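Local structure of sulfotransferase (Mus musculus, 5X2B) at residues E51-A56 against I192-S197; P111-V116 against G240-W245; S117-Y122 against E132-F137. The protein probably transfers sulfonate groups, as members of the cytosolic sulfotransferase family do, and holds adenosine-3'-5'-diphosphate in its nucleotide pocket. One frame throughout, in Å; residues are numbered along the deposited sequence.

Contact 1. Residues E51-A56 against I192-S197; sequences ERIPDA and IDVNDS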
loop_
_atom_site.group_PDB
_atom_site.type_symbol
_atom_site.label_atom_id
_atom_site.label_comp_id
_atom_site.label_asym_id
_atom_site.label_seq_id
_atom_site.Cartn_x
_atom_site.Cartn_y
_atom_site.Cartn_z
ATOM N N GLU D 51 6.266 2.503 -12.631
ATOM C CA GLU D 51 7.641 2.773 -13.079
ATOM C C GLU D 51 7.764 2.279 -14.496
ATOM O O GLU D 51 8.723 2.600 -15.185
ATOM C CB GLU D 51 8.675 2.044 -12.228
ATOM C CG GLU D 51 9.573 2.938 -11.348
ATOM C CD GLU D 51 10.635 2.144 -10.486
ATOM O OE1 GLU D 51 11.845 2.509 -10.521
ATOM O OE2 GLU D 51 10.274 1.173 -9.759
ATOM N N ARG D 52 6.778 1.493 -14.923
ATOM C CA ARG D 52 6.870 0.781 -16.187
ATOM C C ARG D 52 6.178 1.517 -17.300
ATOM O O ARG D 52 6.474 1.298 -18.464
ATOM C CB ARG D 52 6.292 -0.640 -16.079
ATOM C CG ARG D 52 7.279 -1.730 -15.571
ATOM C CD ARG D 52 8.749 -1.492 -16.010
ATOM N NE ARG D 52 9.704 -2.248 -15.186
ATOM C CZ ARG D 52 10.423 -3.292 -15.600
ATOM N NH1 ARG D 52 10.337 -3.732 -16.855
ATOM N NH2 ARG D 52 11.244 -3.900 -14.750
ATOM N N ILE D 53 5.233 2.376 -16.972
ATOM C CA ILE D 53 4.591 3.121 -18.041
ATOM C C ILE D 53 5.708 3.873 -18.754
ATOM O O ILE D 53 6.528 4.550 -18.129
ATOM C CB ILE D 53 3.460 4.027 -17.529
ATOM C CG1 ILE D 53 2.399 3.153 -16.870
ATOM C CG2 ILE D 53 2.822 4.846 -18.671
ATOM C CD1 ILE D 53 1.285 3.910 -16.164
ATOM N N PRO D 54 5.782 3.677 -20.070
ATOM C CA PRO D 54 6.878 4.185 -20.887
ATOM C C PRO D 54 6.840 5.677 -20.987
ATOM O O PRO D 54 5.791 6.242 -21.261
ATOM C CB PRO D 54 6.583 3.608 -22.274
ATOM C CG PRO D 54 5.543 2.547 -22.092
ATOM C CD PRO D 54 4.795 2.919 -20.859
ATOM N N ASP D 55 7.970 6.319 -20.786
ATOM C CA ASP D 55 8.066 7.709 -21.174
ATOM C C ASP D 55 6.870 8.508 -20.637
ATOM O O ASP D 55 6.312 9.374 -21.318
ATOM C CB ASP D 55 8.116 7.745 -22.696
ATOM C CG ASP D 55 8.924 6.578 -23.275
ATOM O OD1 ASP D 55 9.770 6.015 -22.531
ATOM O OD2 ASP D 55 8.705 6.210 -24.462
ATOM N N ALA D 56 6.488 8.217 -19.400
ATOM C CA ALA D 56 5.397 8.925 -18.748
ATOM C C ALA D 56 5.936 10.231 -18.195
ATOM O O ALA D 56 5.208 11.178 -17.849
ATOM C CB ALA D 56 4.871 8.075 -17.639
ATOM N N ILE D 192 -3.052 8.712 -19.073
ATOM C CA ILE D 192 -1.977 8.279 -19.947
ATOM C C ILE D 192 -2.407 7.065 -20.774
ATOM O O ILE D 192 -2.896 6.061 -20.271
ATOM C CB ILE D 192 -0.734 7.945 -19.162
ATOM C CG1 ILE D 192 -0.410 9.067 -18.211
ATOM C CG2 ILE D 192 0.447 7.746 -20.073
ATOM C CD1 ILE D 192 0.533 8.606 -17.195
ATOM N N ASP D 193 -2.194 7.176 -22.068
ATOM C CA ASP D 193 -2.596 6.151 -23.004
ATOM C C ASP D 193 -1.500 5.113 -23.214
ATOM O O ASP D 193 -0.338 5.467 -23.396
ATOM C CB ASP D 193 -2.901 6.870 -24.293
ATOM C CG ASP D 193 -3.477 8.250 -24.028
ATOM O OD1 ASP D 193 -4.445 8.346 -23.233
ATOM O OD2 ASP D 193 -2.926 9.245 -24.543
ATOM N N VAL D 194 -1.884 3.834 -23.207
ATOM C CA VAL D 194 -0.936 2.741 -23.435
ATOM C C VAL D 194 -1.534 1.595 -24.270
ATOM O O VAL D 194 -2.262 0.755 -23.759
ATOM C CB VAL D 194 -0.387 2.248 -22.085
ATOM C CG1 VAL D 194 0.504 0.990 -22.231
ATOM C CG2 VAL D 194 0.365 3.391 -21.440
ATOM N N ASN D 195 -1.204 1.558 -25.556
ATOM C CA ASN D 195 -1.860 0.638 -26.449
ATOM C C ASN D 195 -1.812 -0.751 -25.900
ATOM O O ASN D 195 -1.106 -1.044 -24.906
ATOM C CB ASN D 195 -1.203 0.631 -27.819
ATOM C CG ASN D 195 0.256 0.225 -27.769
ATOM O OD1 ASN D 195 0.676 -0.571 -26.920
ATOM N ND2 ASN D 195 1.032 0.755 -28.699
ATOM N N ASP D 196 -2.552 -1.606 -26.597
ATOM C CA ASP D 196 -2.672 -2.979 -26.215
ATOM C C ASP D 196 -1.267 -3.569 -26.110
ATOM O O ASP D 196 -0.968 -4.276 -25.149
ATOM C CB ASP D 196 -3.567 -3.745 -27.201
ATOM C CG ASP D 196 -4.758 -2.919 -27.681
ATOM O OD1 ASP D 196 -5.148 -1.948 -26.979
ATOM O OD2 ASP D 196 -5.299 -3.252 -28.768
ATOM N N SER D 197 -0.379 -3.249 -27.048
ATOM C CA SER D 197 0.944 -3.882 -27.035
ATOM C C SER D 197 1.781 -3.459 -25.839
ATOM O O SER D 197 2.515 -4.251 -25.274
ATOM C CB SER D 197 1.731 -3.536 -28.282
ATOM O OG SER D 197 2.595 -2.436 -28.011
#
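Asn195 OD1, next in the chain to the Val194 that meets Ile53, is gripped twice: by the hydroxyl of Ser197, whose OG donates to it over 2.9 Å, and by the backbone N of Glu198. Ser197 OG stands above the amide plane, 37° out of it, instead of on a lone pair. With chi1 at 60° the Asn195 side chain folds over the first turn of helix 196-205 as its N-cap. The join between the segments is made by hydrocarbon. There Ile53 is the central residue. Its CG1 lies beside the backbone N (chi1 -61°), which turns CG2 outward to meet two methyls side by side, Ile192 CG2 at 4.0 Å and Val194 CG2 at the same separation. In the parallel-sheet fold of the sulfotransferases, 51-56 takes in the end of helix 43-52 and the turn toward edge strand 58-60; 192-197 runs from the loop after helix 179-190 into the start of helix 196-205. Looser touches flank Ile53: Pro54 CD lies 4.5 Å from Val194 CG2, and Ala56 CB comes within 4.4 Å of Ile192 CD1. Only 173 Å² is buried in all. Beyond it, Val194 also packs on Met199, while Arg52 reaches Ile202 and Ser205 of helix 196-205 and pairs with Glu48.

Contact 2. Residues P111-V116 against G240-W245; sequences PKDTAV and GVVGDW. With A3P (adenosine-3'-5'-diphosphate), chain V.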
loop_
_atom_site.group_PDB
_atom_site.type_symbol
_atom_site.label_atom_id
_atom_site.label_comp_id
_atom_site.label_asym_id
_atom_site.label_seq_id
_atom_site.Cartn_x
_atom_site.Cartn_y
_atom_site.Cartn_z
ATOM N N PRO D 111 -8.894 -8.516 3.712
ATOM C CA PRO D 111 -8.161 -8.315 4.942
ATOM C C PRO D 111 -7.561 -9.640 5.378
ATOM O O PRO D 111 -6.468 -9.660 5.959
ATOM C CB PRO D 111 -9.253 -7.839 5.887
ATOM C CG PRO D 111 -10.469 -8.444 5.357
ATOM C CD PRO D 111 -10.345 -8.438 3.909
ATOM N N LYS D 112 -8.233 -10.742 5.083
ATOM C CA LYS D 112 -7.715 -12.006 5.572
ATOM C C LYS D 112 -6.396 -12.313 4.883
ATOM O O LYS D 112 -5.458 -12.793 5.533
ATOM C CB LYS D 112 -8.677 -13.149 5.391
ATOM C CG LYS D 112 -9.879 -13.067 6.276
ATOM C CD LYS D 112 -10.931 -14.053 5.820
ATOM C CE LYS D 112 -11.819 -14.377 6.964
ATOM N NZ LYS D 112 -13.071 -14.947 6.436
ATOM N N ASP D 113 -6.281 -12.019 3.586
ATOM C CA ASP D 113 -5.036 -12.350 2.903
ATOM C C ASP D 113 -3.914 -11.412 3.347
ATOM O O ASP D 113 -2.775 -11.817 3.504
ATOM C CB ASP D 113 -5.201 -12.316 1.394
ATOM C CG ASP D 113 -5.775 -13.617 0.810
ATOM O OD1 ASP D 113 -5.701 -14.674 1.455
ATOM O OD2 ASP D 113 -6.295 -13.596 -0.328
ATOM N N THR D 114 -4.252 -10.151 3.555
ATOM C CA THR D 114 -3.324 -9.120 4.011
ATOM C C THR D 114 -2.672 -9.480 5.341
ATOM O O THR D 114 -1.445 -9.409 5.564
ATOM C CB THR D 114 -4.143 -7.826 4.141
ATOM O OG1 THR D 114 -4.743 -7.539 2.878
ATOM C CG2 THR D 114 -3.333 -6.635 4.596
ATOM N N ALA D 115 -3.506 -9.878 6.266
ATOM C CA ALA D 115 -2.988 -10.387 7.522
ATOM C C ALA D 115 -1.858 -11.425 7.319
ATOM O O ALA D 115 -0.744 -11.292 7.844
ATOM C CB ALA D 115 -4.115 -11.003 8.261
ATOM N N VAL D 116 -2.173 -12.471 6.564
ATOM C CA VAL D 116 -1.245 -13.563 6.377
ATOM C C VAL D 116 0.046 -12.978 5.896
ATOM O O VAL D 116 1.088 -13.111 6.533
ATOM C CB VAL D 116 -1.753 -14.606 5.341
ATOM C CG1 VAL D 116 -0.648 -15.568 5.033
ATOM C CG2 VAL D 116 -3.033 -15.384 5.844
ATOM N N GLY D 240 2.281 -14.333 -3.216
ATOM C CA GLY D 240 1.588 -13.522 -4.218
ATOM C C GLY D 240 0.344 -14.096 -4.889
ATOM O O GLY D 240 0.231 -14.009 -6.109
ATOM N N VAL D 241 -0.582 -14.683 -4.120
ATOM C CA VAL D 241 -1.850 -15.156 -4.672
ATOM C C VAL D 241 -3.058 -14.624 -3.878
ATOM O O VAL D 241 -2.883 -13.889 -2.917
ATOM C CB VAL D 241 -1.898 -16.713 -4.725
ATOM C CG1 VAL D 241 -2.090 -17.307 -3.323
ATOM C CG2 VAL D 241 -2.985 -17.214 -5.693
ATOM N N VAL D 242 -4.268 -14.952 -4.335
ATOM C CA VAL D 242 -5.500 -14.632 -3.626
ATOM C C VAL D 242 -5.929 -15.875 -2.894
ATOM O O VAL D 242 -6.223 -16.880 -3.530
ATOM C CB VAL D 242 -6.639 -14.201 -4.589
ATOM C CG1 VAL D 242 -7.953 -14.075 -3.849
ATOM C CG2 VAL D 242 -6.297 -12.879 -5.260
ATOM N N GLY D 243 -5.914 -15.846 -1.561
ATOM C CA GLY D 243 -6.472 -16.945 -0.793
ATOM C C GLY D 243 -5.589 -17.824 0.102
ATOM O O GLY D 243 -6.000 -18.920 0.490
ATOM N N ASP D 244 -4.393 -17.390 0.459
ATOM C CA ASP D 244 -3.558 -18.261 1.265
ATOM C C ASP D 244 -4.181 -18.510 2.620
ATOM O O ASP D 244 -3.984 -19.559 3.213
ATOM C CB ASP D 244 -2.185 -17.680 1.430
ATOM C CG ASP D 244 -1.202 -18.691 1.835
ATOM O OD1 ASP D 244 -1.484 -19.905 1.703
ATOM O OD2 ASP D 244 -0.128 -18.248 2.266
ATOM N N TRP D 245 -5.011 -17.573 3.059
ATOM C CA TRP D 245 -5.526 -17.561 4.410
ATOM C C TRP D 245 -6.285 -18.802 4.857
ATOM O O TRP D 245 -6.295 -19.165 6.043
ATOM C CB TRP D 245 -6.417 -16.351 4.548
ATOM C CG TRP D 245 -7.708 -16.447 3.875
ATOM C CD1 TRP D 245 -8.040 -15.940 2.662
ATOM C CD2 TRP D 245 -8.891 -17.054 4.405
ATOM N NE1 TRP D 245 -9.376 -16.187 2.396
ATOM C CE2 TRP D 245 -9.912 -16.879 3.453
ATOM C CE3 TRP D 245 -9.187 -17.728 5.600
ATOM C CZ2 TRP D 245 -11.203 -17.373 3.650
ATOM C CZ3 TRP D 245 -10.472 -18.208 5.798
ATOM C CH2 TRP D 245 -11.462 -18.026 4.832
HETATM P P1 A3P V . 2.153 -12.564 -0.163
HETATM O O1P A3P V . 2.828 -13.341 -1.194
HETATM O O2P A3P V . 2.851 -12.624 1.055
HETATM O O3P A3P V . 0.819 -12.942 0.016
HETATM P P2 A3P V . 3.201 -4.951 -0.663
HETATM O O4P A3P V . 4.075 -5.240 0.475
HETATM O O5P A3P V . 2.124 -4.101 -0.339
HETATM O O6P A3P V . 3.914 -4.571 -1.894
HETATM O "O5'" A3P V . 2.553 -6.382 -0.989
HETATM C "C5'" A3P V . 3.197 -7.668 -0.932
HETATM C "C4'" A3P V . 2.263 -8.824 -1.158
HETATM O "O4'" A3P V . 1.906 -8.770 -2.494
HETATM C "C3'" A3P V . 2.937 -10.144 -0.967
HETATM O "O3'" A3P V . 1.939 -11.102 -0.681
HETATM C "C2'" A3P V . 3.509 -10.387 -2.321
HETATM O "O2'" A3P V . 3.814 -11.748 -2.528
HETATM C "C1'" A3P V . 2.401 -9.875 -3.183
HETATM N N9 A3P V . 2.850 -9.537 -4.535
HETATM C C8 A3P V . 3.967 -8.896 -4.837
HETATM N N7 A3P V . 4.099 -8.730 -6.126
HETATM C C5 A3P V . 3.086 -9.277 -6.725
HETATM C C6 A3P V . 2.651 -9.435 -8.120
HETATM N N6 A3P V . 3.384 -8.983 -9.155
HETATM N N1 A3P V . 1.502 -10.060 -8.323
HETATM C C2 A3P V . 0.769 -10.527 -7.330
HETATM N N3 A3P V . 1.106 -10.397 -6.056
HETATM C C4 A3P V . 2.232 -9.791 -5.677
#
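Asp113 turns both carboxylate oxygens to the backbone of Gly243 and Trp245. Gly243 N donates to OD2 at 2.6 Å from the syn side, 29° out of the carboxylate plane, through a bent N-H (131°); Trp245 N gives OD1 a weak bond of 3.4 Å. OD1 also lies near the plane of the indole, at its CD1 edge. Lys112 runs over a face of that ring: CD sits 3.8 Å from the centroid of the six-membered ring, almost on its normal, and NZ makes an off-centre cation-pi contact at 4.3 Å. Val116 CG2 packs against Trp245 CA at 3.6 Å. An alanine in place of Trp245 would probably leave the Lys112 chain without the flat surface beneath CD and NZ. Further out, Asn110 ND2 also holds Asp113 OD2, Phe249 meets the indole at about a right angle, and Asp244 is tied by Asn247 and Arg238. At the start of 240-245, Gly240 N donates to A3P O1P, a bond modelled doubtfully short. Arg238, Lys239 and Gly240 thus grip the nucleotide while Gly243 and Trp245 fasten to helix 111-124, the arrangement of the RKGxxGDW signature at the 3'-phosphate site of sulfotransferases.

Contact 3. Residues S117-Y122 against E132-F137; sequences SMFHYY and ETWAAF. With A3P (adenosine-3'-5'-diphosphate), chain V.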
loop_
_atom_site.group_PDB
_atom_site.type_symbol
_atom_site.label_atom_id
_atom_site.label_comp_id
_atom_site.label_asym_id
_atom_site.label_seq_id
_atom_site.Cartn_x
_atom_site.Cartn_y
_atom_site.Cartn_z
ATOM N N SER D 117 -0.042 -12.297 4.770
ATOM C CA SER D 117 1.134 -11.784 4.151
ATOM C C SER D 117 1.804 -10.977 5.200
ATOM O O SER D 117 3.025 -11.009 5.362
ATOM C CB SER D 117 0.785 -10.903 2.974
ATOM O OG SER D 117 1.975 -10.298 2.515
ATOM N N MET D 118 0.980 -10.262 5.943
ATOM C CA MET D 118 1.515 -9.369 6.926
ATOM C C MET D 118 2.173 -10.218 8.004
ATOM O O MET D 118 3.191 -9.858 8.573
ATOM C CB MET D 118 0.399 -8.533 7.523
ATOM C CG MET D 118 0.913 -7.401 8.354
ATOM S SD MET D 118 -0.266 -6.138 8.865
ATOM C CE MET D 118 0.819 -4.771 9.126
ATOM N N PHE D 119 1.596 -11.355 8.306
ATOM C CA PHE D 119 2.247 -12.166 9.303
ATOM C C PHE D 119 3.619 -12.615 8.805
ATOM O O PHE D 119 4.566 -12.716 9.577
ATOM C CB PHE D 119 1.390 -13.370 9.709
ATOM C CG PHE D 119 2.157 -14.452 10.481
ATOM C CD1 PHE D 119 2.456 -14.304 11.832
ATOM C CD2 PHE D 119 2.583 -15.597 9.832
ATOM C CE1 PHE D 119 3.145 -15.254 12.505
ATOM C CE2 PHE D 119 3.274 -16.579 10.512
ATOM C CZ PHE D 119 3.558 -16.410 11.840
ATOM N N HIS D 120 3.765 -12.880 7.526
ATOM C CA HIS D 120 5.022 -13.454 7.108
ATOM C C HIS D 120 6.106 -12.453 7.158
ATOM O O HIS D 120 7.255 -12.794 7.421
ATOM C CB HIS D 120 4.903 -14.025 5.745
ATOM C CG HIS D 120 4.411 -15.415 5.781
ATOM N ND1 HIS D 120 5.115 -16.423 6.406
ATOM C CD2 HIS D 120 3.247 -15.976 5.348
ATOM C CE1 HIS D 120 4.420 -17.546 6.335
ATOM N NE2 HIS D 120 3.295 -17.299 5.705
ATOM N N TYR D 121 5.733 -11.204 6.924
ATOM C CA TYR D 121 6.713 -10.143 6.906
ATOM C C TYR D 121 7.281 -9.833 8.292
ATOM O O TYR D 121 8.482 -9.583 8.437
ATOM C CB TYR D 121 6.126 -8.875 6.261
ATOM C CG TYR D 121 7.024 -8.178 5.236
ATOM C CD1 TYR D 121 7.631 -8.883 4.191
ATOM C CD2 TYR D 121 7.222 -6.824 5.291
ATOM C CE1 TYR D 121 8.444 -8.242 3.249
ATOM C CE2 TYR D 121 8.020 -6.174 4.361
ATOM C CZ TYR D 121 8.627 -6.878 3.343
ATOM O OH TYR D 121 9.409 -6.183 2.436
ATOM N N TYR D 122 6.438 -9.832 9.314
ATOM C CA TYR D 122 6.937 -9.600 10.679
ATOM C C TYR D 122 7.927 -10.706 11.032
ATOM O O TYR D 122 8.869 -10.492 11.818
ATOM C CB TYR D 122 5.797 -9.639 11.699
ATOM C CG TYR D 122 5.199 -8.298 12.166
ATOM C CD1 TYR D 122 4.354 -7.566 11.342
ATOM C CD2 TYR D 122 5.418 -7.813 13.460
ATOM C CE1 TYR D 122 3.771 -6.382 11.771
ATOM C CE2 TYR D 122 4.841 -6.609 13.896
ATOM C CZ TYR D 122 4.012 -5.895 13.045
ATOM O OH TYR D 122 3.416 -4.689 13.445
ATOM N N GLU D 132 5.822 -15.091 17.403
ATOM C CA GLU D 132 5.921 -16.544 17.393
ATOM C C GLU D 132 4.849 -17.168 16.490
ATOM O O GLU D 132 5.174 -17.746 15.447
ATOM C CB GLU D 132 5.828 -17.118 18.821
ATOM C CG GLU D 132 7.004 -16.739 19.721
ATOM C CD GLU D 132 6.804 -17.166 21.163
ATOM O OE1 GLU D 132 6.283 -18.286 21.381
ATOM O OE2 GLU D 132 7.176 -16.381 22.073
ATOM N N THR D 133 3.581 -17.037 16.882
ATOM C CA THR D 133 2.505 -17.767 16.233
ATOM C C THR D 133 1.652 -16.889 15.317
ATOM O O THR D 133 1.466 -15.691 15.501
ATOM C CB THR D 133 1.561 -18.463 17.277
ATOM O OG1 THR D 133 0.919 -17.469 18.066
ATOM C CG2 THR D 133 2.313 -19.418 18.219
ATOM N N TRP D 134 1.145 -17.538 14.299
ATOM C CA TRP D 134 0.094 -16.957 13.513
ATOM C C TRP D 134 -0.969 -16.384 14.440
ATOM O O TRP D 134 -1.157 -15.169 14.533
ATOM C CB TRP D 134 -0.480 -18.045 12.631
ATOM C CG TRP D 134 -1.782 -17.708 12.173
ATOM C CD1 TRP D 134 -2.902 -18.436 12.304
ATOM C CD2 TRP D 134 -2.153 -16.506 11.524
ATOM N NE1 TRP D 134 -3.971 -17.781 11.762
ATOM C CE2 TRP D 134 -3.537 -16.581 11.268
ATOM C CE3 TRP D 134 -1.456 -15.354 11.146
ATOM C CZ2 TRP D 134 -4.237 -15.560 10.622
ATOM C CZ3 TRP D 134 -2.153 -14.329 10.522
ATOM C CH2 TRP D 134 -3.530 -14.447 10.263
ATOM N N ALA D 135 -1.637 -17.272 15.161
ATOM C CA ALA D 135 -2.658 -16.880 16.129
ATOM C C ALA D 135 -2.287 -15.618 16.877
ATOM O O ALA D 135 -3.051 -14.654 16.949
ATOM C CB ALA D 135 -2.849 -17.999 17.082
ATOM N N ALA D 136 -1.092 -15.594 17.433
ATOM C CA ALA D 136 -0.664 -14.416 18.131
ATOM C C ALA D 136 -0.886 -13.274 17.165
ATOM O O ALA D 136 -1.685 -12.353 17.410
ATOM C CB ALA D 136 0.831 -14.503 18.536
ATOM N N PHE D 137 -0.188 -13.354 16.042
ATOM C CA PHE D 137 -0.164 -12.230 15.142
ATOM C C PHE D 137 -1.577 -11.810 14.868
ATOM O O PHE D 137 -1.906 -10.631 14.728
ATOM C CB PHE D 137 0.490 -12.585 13.819
ATOM C CG PHE D 137 0.490 -11.442 12.855
ATOM C CD1 PHE D 137 -0.533 -11.296 11.921
ATOM C CD2 PHE D 137 1.456 -10.469 12.933
ATOM C CE1 PHE D 137 -0.567 -10.238 11.051
ATOM C CE2 PHE D 137 1.439 -9.391 12.058
ATOM C CZ PHE D 137 0.421 -9.289 11.103
HETATM P P1 A3P V . 2.153 -12.564 -0.163
HETATM O O1P A3P V . 2.828 -13.341 -1.194
HETATM O O2P A3P V . 2.851 -12.624 1.055
HETATM O O3P A3P V . 0.819 -12.942 0.016
HETATM P P2 A3P V . 3.201 -4.951 -0.663
HETATM O O4P A3P V . 4.075 -5.240 0.475
HETATM O O5P A3P V . 2.124 -4.101 -0.339
HETATM O O6P A3P V . 3.914 -4.571 -1.894
HETATM O "O5'" A3P V . 2.553 -6.382 -0.989
HETATM C "C5'" A3P V . 3.197 -7.668 -0.932
HETATM C "C4'" A3P V . 2.263 -8.824 -1.158
HETATM O "O4'" A3P V . 1.906 -8.770 -2.494
HETATM C "C3'" A3P V . 2.937 -10.144 -0.967
HETATM O "O3'" A3P V . 1.939 -11.102 -0.681
HETATM C "C2'" A3P V . 3.509 -10.387 -2.321
HETATM O "O2'" A3P V . 3.814 -11.748 -2.528
HETATM C "C1'" A3P V . 2.401 -9.875 -3.183
HETATM N N9 A3P V . 2.850 -9.537 -4.535
HETATM C C8 A3P V . 3.967 -8.896 -4.837
HETATM N N7 A3P V . 4.099 -8.730 -6.126
HETATM C C5 A3P V . 3.086 -9.277 -6.725
HETATM C C6 A3P V . 2.651 -9.435 -8.120
HETATM N N6 A3P V . 3.384 -8.983 -9.155
HETATM N N1 A3P V . 1.502 -10.060 -8.323
HETATM C C2 A3P V . 0.769 -10.527 -7.330
HETATM N N3 A3P V . 1.106 -10.397 -6.056
HETATM C C4 A3P V . 2.232 -9.791 -5.677
#
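Phe119 and Phe137 lie side by side, their side chains running in opposing senses. The edge of Phe119 is turned toward the face of Phe137 in an offset edge-to-face pair with centroids 5.7 Å apart, and Phe119 CD1 comes within 3.3 Å of Phe137 CB. Phe119 CG lies anti to the backbone N (chi1 165°), carrying its ring past Phe137 while Phe119 CA sits over the centre of the Phe137 ring, 3.7 Å from its centroid. Phe137 points its own edge at the face of Tyr122, centroids 5.3 Å apart and planes at 67°. Trp134 completes the aromatic cluster: the edge of its six-membered ring is turned toward the face of Phe119 in an offset pair, planes at 79°, and its CA lies over a Phe119 face, 3.9 Å from the centroid. Here helix 111-124 receives the first turn of helix 134-143, while Ser117, whose CB points away from this contact, belongs to the nucleotide pocket. That turn is capped by Thr133, whose OG1 accepts from Ala136 N at 2.8 Å. Met118 meets the Phe137 edge with CG, 3.4 Å from Phe137 CZ, and SD beside it makes a Met-aromatic contact. The polar ends lead elsewhere, Tyr122 OH to Val147 N and Trp134 NE1 to Gln253. Tyr122 also belongs to a calcium site seen in a crystal of this protein but not occupied here.

How the contacts relate
All three contacts are partly buried, yet they differ in depth and in chemistry. Contact 2 lies closest to the centre of the chain, about 14 Å away, and relies on a carboxylate and a cation over an indole; contact 3, about 18 Å out, is almost wholly aromatic; contact 1, at about 22 Å, joins two turns through a few aliphatic methyls. Contacts 2 and 3 share helix 111-124, touch where Ala115 O meets Phe137 CE1 at 3.4 Å, and both reach the bound nucleotide. Contact 1 lies across the chain's centre from contact 3, with centres about 37 Å apart, and away from the annotated sites.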